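Local atomic coordinates of cysteine desulfurase (Thermococcus onnurineus, PDB entry 5B89), a protein that probably catalyses the pyridoxal-phosphate-dependent removal of sulfur from L-cysteine, giving L-alanine and a persulfide on a sulfur carrier. Residues B[318-321]-B[322-326]; B[396-399]-B[400-404]. One frame throughout, in Å; residues are numbered along the deposited sequence.

Contact 1 (B[318-321]-B[322-326]); sequences KLVK and RTTEG
K318 O accepts from R322 N in the i to i+4 pattern of the long helix 309-329 of this class-V aminotransferase fold. The side chain of R322 leaves that helix for E404, its charged partner, and lies on V403 and L407 of helix 400-415. At L319 the carbonyl is gripped twice by one residue: T323 N lies 3.0 Å from L319 O, and T323 OG1 approaches the same L319 O at 2.9 Å from the opposite face of the carbonyl, 38° out of its plane. With OG1 beside its own backbone N (chi1 -57°), the buried hydroxyl of T323 is turned back along the helix to that oxygen. V320 repeats the double grip, again from opposite faces of the carbonyl, with V320 O accepting from T324 N at 2.9 Å and from T324 OG1 at 2.8 Å. The methyl CG2 of this threonine, T324, also comes within 4.2 Å of V320 CG1. K321 lies on the exposed face: K321 O takes E325 N, while the side chain forms a salt bridge one helical turn on. Its aliphatic part is extended as far as CE and then bends at the last torsion (chi4 -76°), bringing the ammonium back to the carboxylate. Replacing E325 by an alanine would probably leave the K321 ammonium without this intrahelical mate and free its bent end to swing. In the pair as it stands, K321 NZ meets the syn lone pair of E325 OE2 at 2.7 Å, and that same oxygen lies 3.3 Å from K321 CG.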
# COMPACT_ATOMS: atom_id res chain seq x y z
N LYS B 318 -31.73 -6.67 9.53
CA LYS B 318 -32.34 -7.61 10.47
C LYS B 318 -31.50 -7.71 11.71
O LYS B 318 -32.00 -7.77 12.78
CB LYS B 318 -32.53 -9.00 9.86
CG LYS B 318 -33.52 -9.15 8.74
CD LYS B 318 -33.58 -10.57 8.22
CE LYS B 318 -34.31 -10.66 6.91
NZ LYS B 318 -34.30 -12.00 6.27
N LEU B 319 -30.19 -7.76 11.52
CA LEU B 319 -29.33 -7.84 12.68
C LEU B 319 -29.33 -6.64 13.58
O LEU B 319 -29.43 -6.68 14.76
CB LEU B 319 -27.86 -8.20 12.21
CG LEU B 319 -27.70 -9.39 11.34
CD1 LEU B 319 -26.26 -9.42 10.76
CD2 LEU B 319 -27.94 -10.67 12.17
N VAL B 320 -29.32 -5.41 12.97
CA VAL B 320 -29.43 -4.17 13.73
C VAL B 320 -30.78 -4.04 14.46
O VAL B 320 -30.79 -3.57 15.57
CB VAL B 320 -29.21 -2.99 12.72
CG1 VAL B 320 -29.47 -1.71 13.37
CG2 VAL B 320 -27.77 -3.02 12.17
N LYS B 321 -31.83 -4.40 13.77
CA LYS B 321 -33.17 -4.33 14.33
C LYS B 321 -33.27 -5.19 15.59
O LYS B 321 -33.71 -4.72 16.60
CB LYS B 321 -34.21 -4.71 13.30
CG LYS B 321 -35.65 -4.42 13.72
CD LYS B 321 -36.64 -4.83 12.67
CE LYS B 321 -38.02 -4.38 13.16
NZ LYS B 321 -38.60 -5.21 14.22
N ARG B 322 -32.80 -6.44 15.52
CA ARG B 322 -32.86 -7.28 16.72
C ARG B 322 -31.89 -6.84 17.81
O ARG B 322 -32.22 -6.86 18.93
CB ARG B 322 -32.72 -8.75 16.37
CG ARG B 322 -32.75 -9.67 17.58
CD ARG B 322 -34.10 -9.58 18.29
NE ARG B 322 -34.05 -10.50 19.41
CZ ARG B 322 -34.34 -10.20 20.64
NH1 ARG B 322 -34.76 -9.02 20.95
NH2 ARG B 322 -34.19 -11.10 21.59
N THR B 323 -30.68 -6.42 17.44
CA THR B 323 -29.75 -5.96 18.40
C THR B 323 -30.25 -4.78 19.21
O THR B 323 -30.17 -4.77 20.41
CB THR B 323 -28.31 -5.60 17.78
OG1 THR B 323 -27.85 -6.81 17.13
CG2 THR B 323 -27.39 -5.17 18.77
N THR B 324 -30.68 -3.75 18.50
CA THR B 324 -31.15 -2.53 19.18
C THR B 324 -32.41 -2.75 20.07
O THR B 324 -32.41 -2.25 21.14
CB THR B 324 -31.40 -1.40 18.10
OG1 THR B 324 -32.32 -1.83 17.13
CG2 THR B 324 -30.03 -0.93 17.50
N GLU B 325 -33.32 -3.52 19.53
CA GLU B 325 -34.54 -3.92 20.30
C GLU B 325 -34.10 -4.65 21.56
O GLU B 325 -34.59 -4.39 22.69
CB GLU B 325 -35.45 -4.72 19.47
CG GLU B 325 -36.22 -3.85 18.50
CD GLU B 325 -36.91 -4.63 17.37
OE1 GLU B 325 -36.97 -5.91 17.34
OE2 GLU B 325 -37.56 -4.02 16.43
N GLY B 326 -33.15 -5.58 21.39
CA GLY B 326 -32.69 -6.33 22.57
C GLY B 326 -31.95 -5.47 23.59
O GLY B 326 -32.05 -5.65 24.83

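Contact 2 (B[396-399]-B[400-404]); sequences VYNS and LEEVE
One carboxylate oxygen of E402 is held from both faces by the two residues that lead into its helix. N398 ND2 reaches E402 OE1 at 3.0 Å on the syn side, 27° out of the carboxylate plane. S399 N comes to E402 OE1 at 3.1 Å from above the other face. E402 OE1 lies close to the amide plane of N398, while the amide and carboxylate planes are turned 41° apart. S399 returns the bond as N-cap: S399 OG accepts from E402 N at 3.0 Å, completing the capping box that starts helix 400-415. This hydroxyl sits between its backbone N and carbonyl carbon (chi1 73°), which points it at the backbone N-H of E402 and brings it 3.2 Å from E402 CG. The first i to i+4 bond follows, V403 N to S399 O. The buried carboxylate is further tied down by R28, which forms a salt bridge with E402 OE2 and also bonds Y397 O; this arginine probably offsets its charge. N398 is fixed at both ends of its amide, OD1 by H395 N and ND2 additionally by Y39 O. The cap thus lies at the junction between strand 389-393 and helix 400-415, joined to strand 38-39 through Y39, while N398 and V403 pack on L319 of helix 309-329.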
# COMPACT_ATOMS: atom_id res chain seq x y z
N VAL B 396 -22.90 -9.67 6.08
CA VAL B 396 -23.89 -10.63 5.59
C VAL B 396 -23.77 -12.03 6.15
O VAL B 396 -24.71 -12.74 6.16
CB VAL B 396 -23.95 -10.61 4.03
CG1 VAL B 396 -22.72 -11.22 3.42
CG2 VAL B 396 -25.22 -11.28 3.52
N TYR B 397 -22.58 -12.38 6.60
CA TYR B 397 -22.31 -13.68 7.19
C TYR B 397 -22.69 -13.79 8.66
O TYR B 397 -22.69 -14.82 9.17
CB TYR B 397 -20.85 -14.13 6.97
CG TYR B 397 -19.80 -13.08 7.22
CD1 TYR B 397 -19.47 -12.69 8.47
CD2 TYR B 397 -19.16 -12.50 6.18
CE1 TYR B 397 -18.51 -11.74 8.68
CE2 TYR B 397 -18.22 -11.54 6.36
CZ TYR B 397 -17.91 -11.17 7.60
OH TYR B 397 -16.98 -10.18 7.72
N ASN B 398 -22.97 -12.70 9.32
CA ASN B 398 -23.47 -12.68 10.65
C ASN B 398 -24.96 -13.07 10.67
O ASN B 398 -25.66 -12.95 9.75
CB ASN B 398 -23.24 -11.38 11.39
CG ASN B 398 -21.81 -11.05 11.59
OD1 ASN B 398 -21.36 -9.96 11.14
ND2 ASN B 398 -21.04 -11.94 12.25
N SER B 399 -25.32 -13.79 11.75
CA SER B 399 -26.66 -14.42 11.87
C SER B 399 -27.44 -13.89 13.09
O SER B 399 -26.94 -13.43 14.09
CB SER B 399 -26.46 -15.96 12.07
OG SER B 399 -25.99 -16.25 13.34
N LEU B 400 -28.80 -14.07 12.91
CA LEU B 400 -29.66 -13.73 14.08
C LEU B 400 -29.38 -14.59 15.37
O LEU B 400 -29.46 -14.16 16.44
CB LEU B 400 -31.12 -13.79 13.70
CG LEU B 400 -31.64 -12.56 12.89
CD1 LEU B 400 -32.98 -12.86 12.21
CD2 LEU B 400 -31.65 -11.36 13.82
N GLU B 401 -28.96 -15.83 15.11
CA GLU B 401 -28.50 -16.75 16.18
C GLU B 401 -27.37 -16.17 17.00
O GLU B 401 -27.31 -16.20 18.21
CB GLU B 401 -28.17 -18.12 15.62
CG GLU B 401 -29.39 -18.92 15.17
CD GLU B 401 -29.77 -18.70 13.70
OE1 GLU B 401 -30.62 -19.51 13.18
OE2 GLU B 401 -29.31 -17.74 12.99
N GLU B 402 -26.40 -15.55 16.24
CA GLU B 402 -25.35 -14.86 16.88
C GLU B 402 -25.77 -13.64 17.72
O GLU B 402 -25.24 -13.40 18.75
CB GLU B 402 -24.27 -14.40 15.83
CG GLU B 402 -23.47 -15.53 15.17
CD GLU B 402 -22.46 -15.01 14.13
OE1 GLU B 402 -22.78 -14.01 13.43
OE2 GLU B 402 -21.39 -15.66 13.91
N VAL B 403 -26.73 -12.87 17.17
CA VAL B 403 -27.22 -11.76 17.88
C VAL B 403 -27.91 -12.23 19.18
O VAL B 403 -27.71 -11.64 20.18
CB VAL B 403 -28.19 -10.94 16.97
CG1 VAL B 403 -28.98 -9.90 17.75
CG2 VAL B 403 -27.36 -10.23 15.85
N GLU B 404 -28.65 -13.32 19.10
CA GLU B 404 -29.30 -13.85 20.29
C GLU B 404 -28.27 -14.33 21.34
O GLU B 404 -28.45 -14.13 22.48
CB GLU B 404 -30.30 -14.93 19.94
CG GLU B 404 -31.45 -14.53 19.03
CD GLU B 404 -32.47 -13.63 19.66
OE1 GLU B 404 -32.40 -13.36 20.82
OE2 GLU B 404 -33.32 -13.20 18.92

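Contacts 1 and 2 lie on neighbouring helices, about 10 Å apart centre to centre, and pack directly on each other. L319 CD2 rests 3.4 Å from S399 C, so a leucine of helix 309-329 abuts the capped start of helix 400-415. One turn further along, T323 OG1, a hydroxyl already engaged in contact 1, comes within 3.3 Å of V403 CG1. A salt bridge, R322 NE to E404 OE2 at 2.8 Å, adds a charged tie to this packing. Neither contact reaches the active site: the side chain of V320 stays about 12 Å from that of the cofactor-binding Q213, and that of Y397 about 13 Å from the bound alanine.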